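Local coordinates for protein acyl-CoA thioester hydrolase ybgC (Escherichia coli K-12, PDB 3GRH) that is a putative thioesterase of the outer membrane that belongs to the pectinesterase family, yet neither binds pectin nor shows pectinesterase activity, at residues A[47-50]-A[51-54]; A[217-220]-A[221-225]; A[288-292]-A[293-297]; A[181-185]-A[186-190]. All blocks are in the same frame, centred on the assembly; numbering follows the deposited sequence.

Interaction 1: residues A[47-50]-A[51-54]; sequences NFDA and QHYF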
# COMPACT_ATOMS: atom_id res chain seq x y z
N ASN A 47 12.44 5.41 -17.38
CA ASN A 47 11.09 4.82 -17.56
C ASN A 47 10.37 4.61 -16.25
O ASN A 47 9.24 4.11 -16.29
CB ASN A 47 11.17 3.48 -18.24
CG ASN A 47 11.26 3.59 -19.75
OD1 ASN A 47 11.06 4.67 -20.35
ND2 ASN A 47 11.58 2.47 -20.39
N PHE A 48 11.01 4.89 -15.11
CA PHE A 48 10.48 4.55 -13.79
C PHE A 48 10.32 5.72 -12.88
O PHE A 48 10.92 5.88 -11.85
CB PHE A 48 11.34 3.43 -13.12
CG PHE A 48 11.34 2.17 -13.85
CD1 PHE A 48 10.17 1.43 -14.01
CD2 PHE A 48 12.49 1.71 -14.43
CE1 PHE A 48 10.18 0.27 -14.73
CE2 PHE A 48 12.51 0.57 -15.15
CZ PHE A 48 11.35 -0.17 -15.31
N ASP A 49 9.49 6.62 -13.35
CA ASP A 49 9.07 7.78 -12.57
C ASP A 49 7.61 7.92 -12.49
O ASP A 49 6.85 7.19 -13.12
CB ASP A 49 9.76 8.99 -13.19
CG ASP A 49 9.29 9.30 -14.57
OD1 ASP A 49 8.53 8.50 -15.15
OD2 ASP A 49 9.64 10.43 -15.08
N ALA A 50 7.10 8.84 -11.67
CA ALA A 50 5.73 8.85 -11.37
C ALA A 50 4.90 9.01 -12.60
O ALA A 50 3.90 8.36 -12.73
CB ALA A 50 5.44 9.98 -10.31
N GLN A 51 5.33 9.81 -13.60
CA GLN A 51 4.55 10.00 -14.80
C GLN A 51 4.34 8.73 -15.63
O GLN A 51 3.36 8.60 -16.39
CB GLN A 51 5.11 11.14 -15.63
CG GLN A 51 6.42 10.91 -16.27
CD GLN A 51 6.99 12.16 -16.97
OE1 GLN A 51 8.12 12.59 -16.67
NE2 GLN A 51 6.23 12.73 -17.90
N HIS A 52 5.29 7.80 -15.59
CA HIS A 52 5.10 6.53 -16.24
C HIS A 52 4.24 5.61 -15.47
O HIS A 52 3.35 4.89 -16.02
CB HIS A 52 6.50 5.90 -16.54
CG HIS A 52 7.18 6.53 -17.72
ND1 HIS A 52 7.92 7.68 -17.61
CD2 HIS A 52 7.28 6.14 -19.01
CE1 HIS A 52 8.40 8.02 -18.79
NE2 HIS A 52 8.04 7.09 -19.66
N TYR A 53 4.41 5.63 -14.16
CA TYR A 53 3.52 4.77 -13.31
C TYR A 53 2.09 5.19 -13.34
O TYR A 53 1.18 4.38 -13.18
CB TYR A 53 3.99 4.69 -11.83
CG TYR A 53 5.12 3.75 -11.55
CD1 TYR A 53 6.40 4.03 -11.95
CD2 TYR A 53 4.91 2.56 -10.89
CE1 TYR A 53 7.43 3.16 -11.78
CE2 TYR A 53 5.94 1.71 -10.68
CZ TYR A 53 7.22 2.00 -11.13
OH TYR A 53 8.25 1.08 -10.96
N PHE A 54 1.88 6.49 -13.63
CA PHE A 54 0.55 7.07 -13.60
C PHE A 54 -0.03 7.31 -14.98
O PHE A 54 -1.05 7.95 -15.12
CB PHE A 54 0.54 8.36 -12.78
CG PHE A 54 0.69 8.17 -11.30
CD1 PHE A 54 0.45 6.99 -10.69
CD2 PHE A 54 0.97 9.27 -10.54
CE1 PHE A 54 0.56 6.86 -9.28
CE2 PHE A 54 1.08 9.15 -9.20
CZ PHE A 54 0.86 7.92 -8.59
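Gln-51 CG packs against the Asp-49 carboxylate, 3.4 Å from Asp-49 OD1 and about as near OD2. The next residue, His-52, makes the main polar contact. Its ring nitrogen ND1 donates to Asp-49 OD1 over 2.7 Å, meeting it on the syn side, and the oxygen lies near the imidazole plane, 13° out of it; the backbone N of His-52 adds a weak capping bond to the same atom. Asp-49, with CG tucked between its own N and carbonyl carbon (chi1 67°), is thus the N-cap of the short helix 50-53, and one oxygen serves both backbone and ring. Over one face of the imidazole sits Asn-47, whose CA stands 4.2 Å from the ring centroid in a CH-pi contact. Tyr-53 N then closes the turn on Asp-49 O at 3.1 Å, and its ring carbon CE1 lies 3.9 Å from Phe-48 CD1. Finally Phe-54, the first residue past the helix, donates its N to Ala-50 O. The helix lies against the beta-helix: Phe-48 and Tyr-53 rest on Val-353 of strand 351-355, Tyr-53 OH bonds Gln-351, and Tyr-53 and Phe-54 meet Val-289 of strand 287-291.

Interaction 2: residues A[217-220]-A[221-225]; sequences SVDA and GNHPA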
# COMPACT_ATOMS: atom_id res chain seq x y z
N SER A 217 -0.36 -9.94 19.34
CA SER A 217 -1.24 -10.87 20.02
C SER A 217 -1.17 -12.26 19.42
O SER A 217 -1.73 -13.22 19.96
CB SER A 217 -2.70 -10.37 20.05
OG SER A 217 -3.30 -10.46 18.78
N VAL A 218 -0.50 -12.37 18.28
CA VAL A 218 -0.36 -13.60 17.57
C VAL A 218 1.12 -13.92 17.38
O VAL A 218 2.00 -13.06 17.59
CB VAL A 218 -1.09 -13.53 16.21
CG1 VAL A 218 -2.56 -13.27 16.47
CG2 VAL A 218 -0.51 -12.41 15.31
N ASP A 219 1.39 -15.16 17.04
CA ASP A 219 2.74 -15.64 16.80
C ASP A 219 3.36 -15.31 15.47
O ASP A 219 2.85 -14.45 14.71
CB ASP A 219 2.84 -17.16 17.04
CG ASP A 219 2.10 -18.02 16.03
OD1 ASP A 219 1.78 -17.65 14.90
OD2 ASP A 219 1.79 -19.19 16.39
N ALA A 220 4.56 -15.86 15.24
CA ALA A 220 5.39 -15.46 14.05
C ALA A 220 4.90 -16.04 12.71
O ALA A 220 5.45 -15.70 11.66
CB ALA A 220 6.88 -15.80 14.30
N GLY A 221 3.85 -16.85 12.73
CA GLY A 221 3.38 -17.53 11.54
C GLY A 221 2.51 -16.68 10.65
O GLY A 221 2.56 -15.45 10.73
N ASN A 222 1.77 -17.30 9.75
CA ASN A 222 0.93 -16.56 8.82
C ASN A 222 -0.29 -15.99 9.51
O ASN A 222 -1.18 -16.74 9.99
CB ASN A 222 0.54 -17.50 7.67
CG ASN A 222 -0.28 -16.79 6.58
OD1 ASN A 222 0.13 -15.78 6.05
ND2 ASN A 222 -1.45 -17.37 6.24
N HIS A 223 -0.36 -14.65 9.57
CA HIS A 223 -1.44 -13.93 10.17
C HIS A 223 -1.71 -12.65 9.43
O HIS A 223 -1.39 -11.60 9.94
CB HIS A 223 -1.07 -13.61 11.62
CG HIS A 223 -1.01 -14.83 12.48
ND1 HIS A 223 -2.13 -15.54 12.81
CD2 HIS A 223 0.03 -15.44 13.09
CE1 HIS A 223 -1.78 -16.57 13.58
NE2 HIS A 223 -0.47 -16.53 13.76
N PRO A 224 -2.29 -12.76 8.23
CA PRO A 224 -2.57 -11.56 7.44
C PRO A 224 -3.51 -10.67 8.22
O PRO A 224 -4.56 -11.09 8.68
CB PRO A 224 -3.23 -12.11 6.19
CG PRO A 224 -2.98 -13.56 6.24
CD PRO A 224 -2.84 -13.97 7.61
N ALA A 225 -3.20 -9.40 8.33
CA ALA A 225 -4.02 -8.50 9.04
C ALA A 225 -3.85 -7.08 8.45
O ALA A 225 -3.10 -6.22 8.97
CB ALA A 225 -3.64 -8.55 10.48
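The imidazole of His-223 takes Val-218 on one face and Asp-219 at its edge. Val-218 CB stands 3.8 Å from the ring centroid, only 7° off the ring normal, a CH-pi contact in which the valine and the histidine approach from opposite directions; the CG2 branch reaches over the same ring to lie 3.8 Å from His-223 CG. At the edge, His-223 NE2 donates to Asp-219 OD1 across 2.8 Å, and the oxygen lies exactly in the ring plane. The carboxylate is turned well away from the imidazole, its plane 54° from that of the ring, so NE2 meets OD1 from above the carboxylate plane.

From the opposite face of that plane comes Gly-221 N, 3.1 Å from Asp-219 OD1, and the single oxygen therefore holds two donors. The bond from Gly-221 N back to the side chain two residues earlier gives an Asx turn, which bends the loop between strands 208-212 and 228-230 of the pectinesterase-type right-handed beta-helix. The first torsion of Asp-219 (chi1 69°) brings OD1 to the Gly-221 N side of the turn. At the far side of the imidazole, ND1 is bonded to Asp-149 OD2; with a carboxylate at each nitrogen, the rotation of the ring is fixed and its positive form would probably be stabilised. Arg-301 NH1 ties the bend, bonding the carbonyls of Asp-219 and Gly-221. Between Gly-221 and His-223, the Asn-222 CB points away, and its OD1 accepts from Gln-246 NE2; this side chain is about 7 Å from those of Asp-280, the predicted nucleophile, and Arg-340, a probable substrate-binding residue.

Interaction 3: residues A[288-292]-A[293-297]; sequences VVFDN and TEFRV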
# COMPACT_ATOMS: atom_id res chain seq x y z
N VAL A 288 1.45 2.00 -7.68
CA VAL A 288 1.50 2.82 -6.46
C VAL A 288 2.81 3.54 -6.45
O VAL A 288 3.85 2.90 -6.61
CB VAL A 288 1.39 2.01 -5.16
CG1 VAL A 288 1.20 3.00 -3.97
CG2 VAL A 288 0.22 1.01 -5.29
N VAL A 289 2.81 4.85 -6.22
CA VAL A 289 4.00 5.66 -6.05
C VAL A 289 4.07 6.11 -4.61
O VAL A 289 3.08 6.65 -4.14
CB VAL A 289 4.01 6.83 -7.00
CG1 VAL A 289 5.18 7.79 -6.63
CG2 VAL A 289 4.09 6.44 -8.50
N PHE A 290 5.18 5.84 -3.94
CA PHE A 290 5.44 6.25 -2.55
C PHE A 290 6.49 7.30 -2.64
O PHE A 290 7.58 7.01 -3.09
CB PHE A 290 6.00 5.07 -1.77
CG PHE A 290 5.07 3.93 -1.63
CD1 PHE A 290 4.18 3.94 -0.57
CD2 PHE A 290 5.09 2.85 -2.49
CE1 PHE A 290 3.31 2.91 -0.37
CE2 PHE A 290 4.18 1.82 -2.28
CZ PHE A 290 3.28 1.89 -1.23
N ASP A 291 6.21 8.51 -2.20
CA ASP A 291 7.18 9.61 -2.21
C ASP A 291 7.36 10.11 -0.77
O ASP A 291 6.37 10.35 -0.05
CB ASP A 291 6.77 10.69 -3.16
CG ASP A 291 7.90 11.70 -3.47
OD1 ASP A 291 7.65 12.59 -4.32
OD2 ASP A 291 9.03 11.64 -2.91
N ASN A 292 8.61 10.28 -0.32
CA ASN A 292 8.86 10.71 1.01
C ASN A 292 8.09 9.99 2.10
O ASN A 292 7.54 10.61 3.03
CB ASN A 292 8.64 12.18 1.07
CG ASN A 292 9.67 12.90 0.23
OD1 ASN A 292 10.84 12.96 0.61
ND2 ASN A 292 9.26 13.44 -0.93
N THR A 293 8.09 8.68 1.96
CA THR A 293 7.45 7.79 2.89
C THR A 293 8.51 7.07 3.66
O THR A 293 9.55 6.69 3.14
CB THR A 293 6.44 6.89 2.16
OG1 THR A 293 5.38 7.75 1.72
CG2 THR A 293 5.89 5.82 3.08
N GLU A 294 8.27 6.85 4.94
CA GLU A 294 9.14 6.02 5.77
C GLU A 294 8.53 4.67 5.95
O GLU A 294 7.34 4.50 6.27
CB GLU A 294 9.32 6.65 7.15
CG GLU A 294 10.21 5.82 8.06
CD GLU A 294 10.55 6.43 9.42
OE1 GLU A 294 10.23 7.60 9.74
OE2 GLU A 294 11.15 5.68 10.21
N PHE A 295 9.33 3.65 5.69
CA PHE A 295 8.95 2.28 5.89
C PHE A 295 9.76 1.71 7.05
O PHE A 295 10.99 1.82 7.06
CB PHE A 295 9.23 1.48 4.63
CG PHE A 295 8.51 1.95 3.42
CD1 PHE A 295 7.35 1.42 3.08
CD2 PHE A 295 9.07 2.89 2.60
CE1 PHE A 295 6.72 1.85 1.90
CE2 PHE A 295 8.41 3.38 1.51
CZ PHE A 295 7.20 2.82 1.18
N ARG A 296 9.08 1.18 8.05
CA ARG A 296 9.75 0.63 9.26
C ARG A 296 9.38 -0.82 9.41
O ARG A 296 8.18 -1.20 9.46
CB ARG A 296 9.35 1.38 10.51
CG ARG A 296 9.86 0.78 11.82
CD ARG A 296 11.21 1.35 12.18
NE ARG A 296 11.13 2.82 12.32
CZ ARG A 296 12.11 3.63 12.71
NH1 ARG A 296 13.32 3.16 13.09
NH2 ARG A 296 11.88 4.93 12.76
N VAL A 297 10.43 -1.65 9.47
CA VAL A 297 10.26 -3.05 9.81
C VAL A 297 10.39 -3.24 11.29
O VAL A 297 11.42 -2.81 11.86
CB VAL A 297 11.32 -3.92 9.09
CG1 VAL A 297 11.24 -5.39 9.65
CG2 VAL A 297 11.07 -3.91 7.65
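Phe-290 and Phe-295 provide the aromatic part of this contact, an edge-to-face (T-shaped) pair formed across a bend between two consecutive strands. The edge of Phe-295 is directed at the face of Phe-290, with the centroids 5.3 Å apart and the planes at 71°. Phe-295 CZ leads the approach, lying 3.7 Å from Phe-290 CD1 and equally near CG. In Phe-290, CG stands beside the backbone N and anti to the carbonyl carbon (chi1 -64°), a torsion that presents the ring face to Phe-295 CZ.

Apolar contacts within each segment add to the packing. Val-288 CG1 lies against the face of Phe-290 opposite to Phe-295, 3.5 Å above the plane and toward the rim. The methyl CG2 of Thr-293 takes a similar offset place over one face of Phe-295.

Polar interactions are fewer. At the corner, Asn-292 adopts a left-handed conformation with phi and psi both positive, and Thr-293 OG1 makes a weak 3.3 Å hydrogen bond back to Asp-291 O. Farther along, in a partly exposed pair, Arg-296 NH2 forms a salt bridge with Glu-294 OE2 at 2.8 Å, and Asn-329 gives the same oxygen a second partner.

The bend joins two faces of the beta-helix, in which like residues of successive coils pile up in ladders. Strand 287-291 runs between strands 267-271 and 321-324, while strand 294-297 lies between 274-277 and 327-330. Inside, Phe-290 touches Val-270 and Ile-275, and Phe-295 stacks on Phe-328 and meets Phe-309 edge-to-face.

Interaction 4: residues A[181-185]-A[186-190]; sequences QSKRS and DSIGV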
# COMPACT_ATOMS: atom_id res chain seq x y z
N GLN A 181 -19.00 -11.88 4.20
CA GLN A 181 -19.76 -12.44 5.31
C GLN A 181 -20.40 -13.73 4.87
O GLN A 181 -20.69 -14.58 5.68
CB GLN A 181 -20.79 -11.45 5.83
CG GLN A 181 -22.02 -11.20 4.98
CD GLN A 181 -23.23 -11.99 5.37
OE1 GLN A 181 -23.34 -12.48 6.50
NE2 GLN A 181 -24.14 -12.13 4.44
N SER A 182 -20.62 -13.85 3.56
CA SER A 182 -21.19 -15.03 2.93
C SER A 182 -20.25 -16.25 2.91
O SER A 182 -20.68 -17.36 2.66
CB SER A 182 -21.56 -14.63 1.48
OG SER A 182 -20.56 -13.78 0.94
N LYS A 183 -18.96 -16.04 3.14
CA LYS A 183 -18.00 -17.12 3.04
C LYS A 183 -18.30 -18.19 4.05
O LYS A 183 -18.67 -17.91 5.19
CB LYS A 183 -16.56 -16.62 3.24
CG LYS A 183 -16.10 -15.68 2.15
CD LYS A 183 -14.69 -15.16 2.51
CE LYS A 183 -14.16 -14.17 1.50
NZ LYS A 183 -12.87 -13.59 2.02
N ARG A 184 -18.16 -19.43 3.61
CA ARG A 184 -18.37 -20.58 4.46
C ARG A 184 -17.08 -21.41 4.59
O ARG A 184 -17.10 -22.55 5.07
CB ARG A 184 -19.51 -21.42 3.90
CG ARG A 184 -20.84 -20.69 3.80
CD ARG A 184 -21.51 -20.44 5.17
NE ARG A 184 -22.08 -19.09 5.27
CZ ARG A 184 -22.80 -18.63 6.31
NH1 ARG A 184 -23.08 -19.41 7.35
NH2 ARG A 184 -23.26 -17.38 6.29
N SER A 185 -15.96 -20.82 4.18
CA SER A 185 -14.67 -21.42 4.36
C SER A 185 -14.27 -21.38 5.84
O SER A 185 -14.89 -20.71 6.65
CB SER A 185 -13.62 -20.69 3.51
OG SER A 185 -13.60 -19.28 3.77
N ASP A 186 -13.21 -22.10 6.17
CA ASP A 186 -12.75 -22.19 7.54
C ASP A 186 -12.24 -20.84 8.04
O ASP A 186 -12.37 -20.50 9.24
CB ASP A 186 -11.60 -23.19 7.59
CG ASP A 186 -11.31 -23.67 8.99
OD1 ASP A 186 -11.27 -24.92 9.21
OD2 ASP A 186 -11.13 -22.79 9.87
N SER A 187 -11.64 -20.10 7.12
CA SER A 187 -11.00 -18.80 7.44
C SER A 187 -11.52 -17.75 6.48
O SER A 187 -11.93 -18.04 5.35
CB SER A 187 -9.46 -18.95 7.37
OG SER A 187 -8.97 -19.94 8.27
N ILE A 188 -11.55 -16.50 6.91
CA ILE A 188 -12.09 -15.45 6.07
C ILE A 188 -11.14 -14.98 4.96
O ILE A 188 -11.59 -14.49 3.90
CB ILE A 188 -12.55 -14.29 7.00
CG1 ILE A 188 -13.56 -13.39 6.30
CG2 ILE A 188 -11.36 -13.56 7.60
CD1 ILE A 188 -14.95 -13.88 6.46
N GLY A 189 -9.83 -15.05 5.20
CA GLY A 189 -8.82 -14.67 4.21
C GLY A 189 -8.30 -13.25 4.25
O GLY A 189 -8.96 -12.37 4.80
N VAL A 190 -7.14 -13.02 3.65
CA VAL A 190 -6.49 -11.69 3.72
C VAL A 190 -7.38 -10.62 3.13
O VAL A 190 -7.41 -9.46 3.64
CB VAL A 190 -5.10 -11.73 3.05
CG1 VAL A 190 -5.19 -12.13 1.60
CG2 VAL A 190 -4.32 -10.38 3.19
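Ser-185 OG and Ser-187 O meet at 2.6 Å within a surface loop of the beta-helix, the connection that leaves helix 174-181 and leads toward strand 196-198. The hydroxyl donates, tilted 25° from the carbonyl plane of Ser-187, and so spans Asp-186. A chi1 of 54° places Ser-185 OG toward that carbonyl oxygen. Across the loop the extended chain of Lys-183 spans to the second limb, meeting the Ile-188 side chain at about a right angle, CD to CD1 4.2 Å. Its ammonium end is directed at Ile-188 O; the modelled separation is implausibly short and the place of NZ uncertain, so the exact geometry of that bond is doubtful.

The second shell holds both limbs. Ile-188 is buried against Pro-154 and Trp-157 of helix 154-161, and its backbone pairs with Met-152, while Ser-187 OG bonds Gly-151 O. The loop lies between Cys-180 and Cys-192, which are joined to each other, and so within a disulfide-closed segment. On the first limb, Gln-181 O accepts from Arg-158 NH1, and Arg-184 folds back over its own chain, its NE making a weak 3.4 Å bond to Ser-182 O.

Overall arrangement
Interaction 3 lies deepest, joining two faces of the beta-helix through aromatic packing, whereas interactions 2 and 4 are surface contacts in loops and rely largely on side-chain hydrogen bonds, with a CH-pi contact in interaction 2. Interaction 1 is intermediate: a polar helix cap on its outer side, with aromatic residues turned to the strands. It touches interaction 3 directly, Phe-54 CZ and Val-289 CG2 being 3.6 Å apart, so the short helix shields the outside of a strand whose inner side bears Phe-290. Interactions 2 and 4 meet through Pro-224 CB and Val-190 CG2, also 3.6 Å apart, and both lie across the chain's centre from interaction 1, their centres about 34 and 37 Å from its own.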